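Local coordinates for ferric uptake regulation protein (Helicobacter pylori, PDB 2XIG) that probably acts as a global repressor that, as a homodimer using ferrous iron as cofactor, binds the operators of the genes it silences, at residues 40-45 / 92-97; 99-102 / 107-110; 114-119 / 134-139. The protein carries 2 engineered substitutions. All blocks are in the same frame, centred on the assembly; numbering follows the deposited sequence.

Contact 1: 40-45 / 92-97; sequences GTHLSP and AAKEHH. With ZN (zinc ion), chain L; ZN (zinc ion), chain N.
His-42 and His-97 reach one zinc ion from opposite directions, and their first torsions set this up: in His-42 the ring lies beside the backbone N (chi1 -57°), while in His-97 it stands between the backbone N and the carbonyl carbon (chi1 60°). Each ring uses NE2, His-42 at 2.2 Å and His-97 at 2.1 Å from the metal, and the two NE2 atoms end 4.0 Å apart, with that of His-97 at the edge of the His-42 ring. ND1 of His-97 donates to Glu-95 O at 3.0 Å, close to the ring plane, which fixes the rotation of the imidazole and leaves NE2 turned to the zinc. Glu-90, through both carboxylate oxygens, and His-99 complete this five-coordinate site, where the DNA-binding region meets the dimerization region as assigned by similarity. Lys-94 approaches the site without binding metal. Its NZ takes a salt bridge to Glu-110 and a hydrogen bond to Glu-90, and stays 4.5 Å from His-42 NE2. A water adds a polar link between the loops, donating to Thr-41 O at 2.9 Å and accepting from Lys-94 NZ at 3.1 Å. His-96, preceding His-97, turns to a second zinc ion, 2.1 Å from its NE2.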
loop_
_atom_site.group_PDB
_atom_site.type_symbol
_atom_site.label_atom_id
_atom_site.label_comp_id
_atom_site.label_asym_id
_atom_site.label_seq_id
_atom_site.Cartn_x
_atom_site.Cartn_y
_atom_site.Cartn_z
ATOM N N GLY C 40 18.215 -13.755 18.624
ATOM C CA GLY C 40 18.775 -14.172 17.352
ATOM C C GLY C 40 17.996 -13.625 16.171
ATOM O O GLY C 40 18.277 -13.963 15.024
ATOM N N THR C 41 17.014 -12.770 16.444
ATOM C CA THR C 41 16.192 -12.220 15.371
ATOM C C THR C 41 16.096 -10.685 15.465
ATOM O O THR C 41 16.903 -10.052 16.147
ATOM C CB THR C 41 14.805 -12.909 15.350
ATOM O OG1 THR C 41 14.056 -12.490 14.198
ATOM C CG2 THR C 41 14.037 -12.630 16.638
ATOM N N HIS C 42 15.142 -10.085 14.763
ATOM C CA HIS C 42 14.917 -8.645 14.876
ATOM C C HIS C 42 13.563 -8.445 15.531
ATOM O O HIS C 42 12.580 -9.024 15.098
ATOM C CB HIS C 42 14.936 -7.962 13.512
ATOM C CG HIS C 42 16.198 -8.178 12.737
ATOM N ND1 HIS C 42 16.566 -9.414 12.261
ATOM C CD2 HIS C 42 17.160 -7.313 12.333
ATOM C CE1 HIS C 42 17.710 -9.309 11.609
ATOM N NE2 HIS C 42 18.084 -8.043 11.629
ATOM N N LEU C 43 13.506 -7.622 16.567
ATOM C CA LEU C 43 12.308 -7.559 17.403
ATOM C C LEU C 43 11.523 -6.263 17.236
ATOM O O LEU C 43 12.102 -5.194 17.096
ATOM C CB LEU C 43 12.689 -7.740 18.875
ATOM C CG LEU C 43 13.270 -9.104 19.258
ATOM C CD1 LEU C 43 13.634 -9.129 20.741
ATOM C CD2 LEU C 43 12.291 -10.222 18.921
ATOM N N SER C 44 10.195 -6.367 17.260
ATOM C CA SER C 44 9.352 -5.182 17.274
ATOM C C SER C 44 9.259 -4.638 18.693
ATOM O O SER C 44 9.481 -5.364 19.657
ATOM C CB SER C 44 7.945 -5.528 16.764
ATOM O OG SER C 44 7.308 -6.403 17.674
ATOM N N PRO C 45 8.924 -3.349 18.831
ATOM C CA PRO C 45 8.693 -2.795 20.166
ATOM C C PRO C 45 7.668 -3.606 20.969
ATOM O O PRO C 45 7.851 -3.781 22.172
ATOM C CB PRO C 45 8.166 -1.392 19.868
ATOM C CG PRO C 45 8.768 -1.048 18.548
ATOM C CD PRO C 45 8.766 -2.335 17.773
ATOM N N ALA C 92 23.347 -3.334 18.120
ATOM C CA ALA C 92 24.238 -2.723 17.138
ATOM C C ALA C 92 25.570 -3.465 17.034
ATOM O O ALA C 92 26.238 -3.404 16.007
ATOM C CB ALA C 92 24.479 -1.255 17.479
ATOM N N ALA C 93 25.943 -4.165 18.100
ATOM C CA ALA C 93 27.243 -4.842 18.158
ATOM C C ALA C 93 27.265 -6.165 17.378
ATOM O O ALA C 93 27.471 -7.235 17.956
ATOM C CB ALA C 93 27.645 -5.067 19.607
ATOM N N LYS C 94 27.042 -6.067 16.067
ATOM C CA LYS C 94 27.015 -7.204 15.141
ATOM C C LYS C 94 27.746 -6.800 13.863
ATOM O O LYS C 94 27.747 -5.627 13.493
ATOM C CB LYS C 94 25.562 -7.606 14.785
ATOM C CG LYS C 94 24.817 -8.412 15.855
ATOM C CD LYS C 94 23.284 -8.508 15.579
ATOM C CE LYS C 94 22.945 -9.329 14.339
ATOM N NZ LYS C 94 21.431 -9.487 14.200
ATOM N N GLU C 95 28.365 -7.775 13.195
ATOM C CA GLU C 95 29.029 -7.568 11.908
ATOM C C GLU C 95 28.064 -6.904 10.911
ATOM O O GLU C 95 26.850 -7.133 10.965
ATOM C CB GLU C 95 29.508 -8.925 11.359
ATOM C CG GLU C 95 29.882 -8.963 9.871
ATOM C CD GLU C 95 31.379 -9.141 9.620
ATOM O OE1 GLU C 95 31.922 -8.469 8.717
ATOM O OE2 GLU C 95 32.012 -9.961 10.317
ATOM N N HIS C 96 28.594 -6.080 10.011
ATOM C CA HIS C 96 27.741 -5.443 9.009
ATOM C C HIS C 96 26.970 -6.466 8.205
ATOM O O HIS C 96 27.525 -7.451 7.742
ATOM C CB HIS C 96 28.530 -4.603 8.012
ATOM C CG HIS C 96 27.702 -4.178 6.843
ATOM N ND1 HIS C 96 26.785 -3.152 6.924
ATOM C CD2 HIS C 96 27.596 -4.679 5.589
ATOM C CE1 HIS C 96 26.169 -3.022 5.764
ATOM N NE2 HIS C 96 26.639 -3.939 4.938
ATOM N N HIS C 97 25.682 -6.217 8.008
ATOM C CA HIS C 97 24.905 -7.081 7.142
ATOM C C HIS C 97 23.728 -6.311 6.574
ATOM O O HIS C 97 23.308 -5.276 7.102
ATOM C CB HIS C 97 24.368 -8.276 7.922
ATOM C CG HIS C 97 23.491 -7.880 9.064
ATOM N ND1 HIS C 97 23.991 -7.574 10.312
ATOM C CD2 HIS C 97 22.153 -7.700 9.141
ATOM C CE1 HIS C 97 22.996 -7.235 11.112
ATOM N NE2 HIS C 97 21.873 -7.298 10.421
HETATM ZN ZN ZN L . 19.869 -6.973 10.964
HETATM ZN ZN ZN N . 26.023 -4.167 2.903
HETATM O O HOH W 1 19.751 -10.494 16.651
#

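Contact 2: 99-102 / 107-110; sequences HIIC and KIIE. With ZN (zinc ion), chain L; ZN (zinc ion), chain M.
A beta hairpin brings Ile-100 opposite Ile-109, where strands 98-102 and 108-111 run antiparallel with a metal ligand near each end. Ile-100 and Ile-109 form the hydrogen-bonded pair. Ile-100 N donates to Ile-109 O at 2.8 Å in a nearly straight bond (174°), and Ile-109 N returns one to Ile-100 O at the same length, here tilted from the carbonyl plane. Cys-102 N adds a third, to Lys-107 O at 2.9 Å. Ile-100 O also receives the CA-H of Ile-108, with O and CA 3.3 Å apart, so this carbonyl is met from two residues of the facing strand.

One face carries His-99, Ile-101, Ile-108 and Glu-110. Ile-101 and Ile-108 lie side by side and point the same way, CG1 against CG1 at 4.2 Å. The CG2 branch of Ile-108, anti to the backbone N, instead meets CD2 of His-99 at 3.7 Å. On the other face the CB atoms of Ile-100 and Ile-109 pack together, and Tyr-127 of the second subunit rests on both. The hairpin forms two strands of a mixed sheet: 98-102 is the central one, with 108-111 on one side and 130-141, running parallel to it, on the other.

His-99 NE2 binds the zinc ion shared with His-42, Glu-90 and His-97. Glu-110, a zinc ligand by similarity, does not coordinate here: OE2 stays 3.9 Å from that zinc and forms a salt bridge with Lys-94. Near the turn, Cys-102 has its SG anti to the backbone N (chi1 179°), which directs the sulfur to another zinc ion at 2.4 Å. Cys-105, Cys-142 and Cys-145 complete this four-cysteine site, tying the hairpin turn to the C-terminal end of the chain.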
loop_
_atom_site.group_PDB
_atom_site.type_symbol
_atom_site.label_atom_id
_atom_site.label_comp_id
_atom_site.label_asym_id
_atom_site.label_seq_id
_atom_site.Cartn_x
_atom_site.Cartn_y
_atom_site.Cartn_z
ATOM N N HIS C 99 19.716 -6.912 4.482
ATOM C CA HIS C 99 18.531 -7.659 4.877
ATOM C C HIS C 99 17.664 -8.142 3.739
ATOM O O HIS C 99 17.398 -7.412 2.788
ATOM C CB HIS C 99 17.663 -6.819 5.806
ATOM C CG HIS C 99 18.343 -6.441 7.078
ATOM N ND1 HIS C 99 19.031 -5.255 7.226
ATOM C CD2 HIS C 99 18.458 -7.095 8.259
ATOM C CE1 HIS C 99 19.522 -5.186 8.448
ATOM N NE2 HIS C 99 19.187 -6.288 9.094
ATOM N N ILE C 100 17.216 -9.384 3.879
ATOM C CA ILE C 100 16.174 -9.954 3.042
ATOM C C ILE C 100 14.906 -10.016 3.899
ATOM O O ILE C 100 14.956 -10.417 5.053
ATOM C CB ILE C 100 16.590 -11.369 2.589
ATOM C CG1 ILE C 100 17.696 -11.270 1.537
ATOM C CG2 ILE C 100 15.405 -12.150 2.043
ATOM C CD1 ILE C 100 18.558 -12.517 1.416
ATOM N N ILE C 101 13.774 -9.607 3.341
ATOM C CA ILE C 101 12.518 -9.579 4.095
ATOM C C ILE C 101 11.426 -10.238 3.272
ATOM O O ILE C 101 11.207 -9.865 2.125
ATOM C CB ILE C 101 12.074 -8.128 4.421
ATOM C CG1 ILE C 101 13.189 -7.353 5.134
ATOM C CG2 ILE C 101 10.779 -8.122 5.240
ATOM C CD1 ILE C 101 13.999 -6.485 4.202
ATOM N N CYS C 102 10.746 -11.224 3.853
ATOM C CA CYS C 102 9.681 -11.919 3.154
ATOM C C CYS C 102 8.395 -11.098 3.196
ATOM O O CYS C 102 7.923 -10.733 4.266
ATOM C CB CYS C 102 9.424 -13.297 3.763
ATOM S SG CYS C 102 8.081 -14.145 2.912
ATOM N N LYS C 107 9.373 -12.576 7.760
ATOM C CA LYS C 107 10.663 -13.100 8.204
ATOM C C LYS C 107 11.823 -12.268 7.664
ATOM O O LYS C 107 11.797 -11.834 6.515
ATOM C CB LYS C 107 10.800 -14.548 7.731
ATOM C CG LYS C 107 12.174 -15.156 7.857
ATOM C CD LYS C 107 12.225 -16.492 7.134
ATOM C CE LYS C 107 11.119 -17.400 7.631
ATOM N NZ LYS C 107 11.069 -18.675 6.880
ATOM N N ILE C 108 12.852 -12.067 8.491
ATOM C CA ILE C 108 14.030 -11.312 8.076
ATOM C C ILE C 108 15.235 -12.231 8.036
ATOM O O ILE C 108 15.490 -12.981 8.979
ATOM C CB ILE C 108 14.313 -10.115 9.014
ATOM C CG1 ILE C 108 13.179 -9.091 8.931
ATOM C CG2 ILE C 108 15.660 -9.460 8.670
ATOM C CD1 ILE C 108 13.076 -8.199 10.151
ATOM N N ILE C 109 15.956 -12.190 6.923
ATOM C CA ILE C 109 17.158 -12.987 6.753
ATOM C C ILE C 109 18.337 -12.032 6.577
ATOM O O ILE C 109 18.278 -11.117 5.762
ATOM C CB ILE C 109 17.044 -13.918 5.528
ATOM C CG1 ILE C 109 15.967 -14.981 5.763
ATOM C CG2 ILE C 109 18.380 -14.578 5.213
ATOM C CD1 ILE C 109 15.638 -15.792 4.527
ATOM N N GLU C 110 19.394 -12.229 7.362
ATOM C CA GLU C 110 20.577 -11.377 7.269
ATOM C C GLU C 110 21.541 -11.929 6.227
ATOM O O GLU C 110 21.646 -13.137 6.062
ATOM C CB GLU C 110 21.297 -11.327 8.618
ATOM C CG GLU C 110 20.442 -10.871 9.791
ATOM C CD GLU C 110 21.194 -10.959 11.118
ATOM O OE1 GLU C 110 22.368 -11.382 11.112
ATOM O OE2 GLU C 110 20.617 -10.609 12.165
HETATM ZN ZN ZN L . 19.869 -6.973 10.964
HETATM ZN ZN ZN M . 7.847 -16.075 4.278
#

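Contact 3: 114-119 / 134-139. With ZN (zinc ion), chain N.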
loop_
_atom_site.group_PDB
_atom_site.type_symbol
_atom_site.label_atom_id
_atom_site.label_comp_id
_atom_site.label_asym_id
_atom_site.label_seq_id
_atom_site.Cartn_x
_atom_site.Cartn_y
_atom_site.Cartn_z
ATOM N N PRO C 114 30.437 -10.393 0.327
ATOM C CA PRO C 114 31.639 -9.652 -0.060
ATOM C C PRO C 114 31.602 -9.162 -1.507
ATOM O O PRO C 114 31.948 -8.006 -1.753
ATOM C CB PRO C 114 32.757 -10.685 0.119
ATOM C CG PRO C 114 32.256 -11.586 1.199
ATOM C CD PRO C 114 30.756 -11.667 0.993
ATOM N N GLU C 115 31.204 -10.015 -2.447
ATOM C CA GLU C 115 31.217 -9.627 -3.859
ATOM C C GLU C 115 30.245 -8.485 -4.181
ATOM O O GLU C 115 30.548 -7.599 -4.981
ATOM C CB GLU C 115 30.997 -10.850 -4.764
ATOM C CG GLU C 115 32.134 -11.876 -4.658
ATOM C CD GLU C 115 32.022 -13.037 -5.645
ATOM O OE1 GLU C 115 30.914 -13.301 -6.166
ATOM O OE2 GLU C 115 33.053 -13.693 -5.894
ATOM N N ILE C 116 29.075 -8.495 -3.552
ATOM C CA ILE C 116 28.150 -7.381 -3.713
ATOM C C ILE C 116 28.754 -6.130 -3.092
ATOM O O ILE C 116 28.708 -5.043 -3.674
ATOM C CB ILE C 116 26.794 -7.660 -3.042
ATOM C CG1 ILE C 116 25.945 -8.557 -3.936
ATOM C CG2 ILE C 116 26.073 -6.355 -2.747
ATOM C CD1 ILE C 116 24.541 -8.787 -3.420
ATOM N N GLU C 117 29.324 -6.286 -1.902
ATOM C CA GLU C 117 29.957 -5.155 -1.234
ATOM C C GLU C 117 31.052 -4.565 -2.115
ATOM O O GLU C 117 31.150 -3.344 -2.255
ATOM C CB GLU C 117 30.519 -5.561 0.130
ATOM C CG GLU C 117 29.477 -6.079 1.115
ATOM C CD GLU C 117 28.530 -4.999 1.630
ATOM O OE1 GLU C 117 28.895 -3.803 1.663
ATOM O OE2 GLU C 117 27.408 -5.346 2.013
ATOM N N ASN C 118 31.877 -5.425 -2.712
ATOM C CA ASN C 118 32.920 -4.936 -3.609
ATOM C C ASN C 118 32.340 -4.268 -4.857
ATOM O O ASN C 118 32.855 -3.245 -5.317
ATOM C CB ASN C 118 33.875 -6.058 -4.015
ATOM C CG ASN C 118 35.045 -5.554 -4.841
ATOM O OD1 ASN C 118 35.780 -4.656 -4.421
ATOM N ND2 ASN C 118 35.229 -6.135 -6.021
ATOM N N ARG C 119 31.271 -4.847 -5.406
ATOM C CA ARG C 119 30.672 -4.300 -6.625
ATOM C C ARG C 119 30.097 -2.897 -6.425
ATOM O O ARG C 119 30.170 -2.057 -7.322
ATOM C CB ARG C 119 29.609 -5.240 -7.193
ATOM C CG ARG C 119 28.987 -4.744 -8.497
ATOM C CD ARG C 119 30.024 -4.521 -9.584
ATOM N NE ARG C 119 29.454 -3.841 -10.745
ATOM C CZ ARG C 119 30.167 -3.356 -11.755
ATOM N NH1 ARG C 119 31.493 -3.473 -11.757
ATOM N NH2 ARG C 119 29.557 -2.750 -12.767
ATOM N N HIS C 134 25.560 2.504 2.949
ATOM C CA HIS C 134 24.515 2.044 2.053
ATOM C C HIS C 134 23.389 1.397 2.833
ATOM O O HIS C 134 23.570 0.976 3.972
ATOM C CB HIS C 134 25.085 1.078 1.011
ATOM C CG HIS C 134 25.635 -0.182 1.594
ATOM N ND1 HIS C 134 26.927 -0.284 2.066
ATOM C CD2 HIS C 134 25.071 -1.401 1.775
ATOM C CE1 HIS C 134 27.133 -1.509 2.521
ATOM N NE2 HIS C 134 26.024 -2.202 2.356
ATOM N N ASP C 135 22.217 1.355 2.209
ATOM C CA ASP C 135 21.054 0.682 2.765
ATOM C C ASP C 135 20.525 -0.206 1.654
ATOM O O ASP C 135 20.186 0.281 0.566
ATOM C CB ASP C 135 19.996 1.705 3.185
ATOM C CG ASP C 135 18.779 1.059 3.816
ATOM O OD1 ASP C 135 18.847 0.696 5.006
ATOM O OD2 ASP C 135 17.755 0.914 3.122
ATOM N N MET C 136 20.482 -1.509 1.912
ATOM C CA MET C 136 20.084 -2.469 0.900
ATOM C C MET C 136 19.104 -3.446 1.519
ATOM O O MET C 136 19.426 -4.119 2.494
ATOM C CB MET C 136 21.313 -3.205 0.350
ATOM C CG MET C 136 21.004 -4.409 -0.533
ATOM S SD MET C 136 22.525 -5.118 -1.227
ATOM C CE MET C 136 21.933 -6.630 -1.955
ATOM N N LYS C 137 17.893 -3.487 0.969
ATOM C CA LYS C 137 16.876 -4.431 1.424
ATOM C C LYS C 137 16.345 -5.162 0.223
ATOM O O LYS C 137 16.079 -4.549 -0.818
ATOM C CB LYS C 137 15.721 -3.720 2.126
ATOM C CG LYS C 137 16.110 -2.919 3.348
ATOM C CD LYS C 137 15.059 -1.857 3.630
ATOM C CE LYS C 137 15.644 -0.715 4.440
ATOM N NZ LYS C 137 15.064 0.581 4.009
ATOM N N MET C 138 16.207 -6.476 0.347
ATOM C CA MET C 138 15.589 -7.250 -0.715
ATOM C C MET C 138 14.301 -7.872 -0.211
ATOM O O MET C 138 14.275 -8.466 0.853
ATOM C CB MET C 138 16.531 -8.319 -1.241
ATOM C CG MET C 138 17.484 -7.798 -2.306
ATOM S SD MET C 138 19.150 -8.222 -1.856
ATOM C CE MET C 138 19.079 -9.998 -1.917
ATOM N N PHE C 139 13.233 -7.708 -0.982
ATOM C CA PHE C 139 11.922 -8.216 -0.586
ATOM C C PHE C 139 11.614 -9.456 -1.400
ATOM O O PHE C 139 11.767 -9.459 -2.613
ATOM C CB PHE C 139 10.856 -7.139 -0.796
ATOM C CG PHE C 139 11.055 -5.932 0.077
ATOM C CD1 PHE C 139 10.590 -5.931 1.381
ATOM C CD2 PHE C 139 11.748 -4.818 -0.389
ATOM C CE1 PHE C 139 10.783 -4.834 2.204
ATOM C CE2 PHE C 139 11.945 -3.718 0.433
ATOM C CZ PHE C 139 11.458 -3.727 1.729
HETATM ZN ZN ZN N . 26.023 -4.167 2.903
#
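Ile-116 and Met-136 make the close apolar part of this contact, while Glu-117 and His-134 join helix 114-126 to strand 130-141 through a zinc ion on the more open side of the contact. The methyl CE of Met-136 touches CD1 of Ile-116 at 3.7 Å, and its SD lies 4.1 Å from the CG2 branch of the same isoleucine. Met-136 manages this with a fully extended side chain, CG anti to the backbone N (chi1 169°), that stretches from the strand to the helix. Both residues are buried; Phe-111 also packs on Met-136, and Val-123 of the second subunit packs on Ile-116.

The backbones never come close: the nearest CA atoms, of Glu-117 and His-134, are 9.6 Å apart, and at this point metal spans the gap. Glu-117 bends at chi2 (-70°) to bring OE2 within 2.0 Å of the zinc, and His-134 offers NE2 at the same distance. The two side chains meet at about a right angle, with carboxylate and ring planes 46° apart. OE1 of Glu-117 lies 3.0 Å from CE1 of His-134 but 3.1 Å from the zinc, so the glutamate binds through one oxygen. On the helix Asn-118 is exposed, and Glu-115, also exposed, pairs with Arg-119 of the second subunit. The strand itself continues the sheet across the dimer interface, pairing antiparallel with its counterpart in the second subunit.

His-96 and Asp-98, the latter through both oxygens, complete a five-atom shell of two nitrogens and three oxygens. Such a mixed nitrogen and oxygen shell can accept ferrous iron as well as the zinc found here, which is consistent with the assignment of these four residues, by similarity, to the iron site.

In the fold
Two of the zinc ions are shared between contacts. Contacts 1 and 2, their centres about 11 Å apart, meet at the first: His-42 NE2 and His-99 NE2 come within 3.3 Å of each other on it. Contacts 1 and 3 share the second, where His-96 NE2 lies 3.2 Å from His-134 NE2, although their centres are about 17 Å apart. Segment 92-97 thus supplies ligands to both metals. Contacts 2 and 3 are joined instead by the sheet, with a probable hydrogen bond from Ile-101 N to Met-138 O at 2.8 Å. The third zinc, at the four-cysteine site, belongs to contact 2 alone.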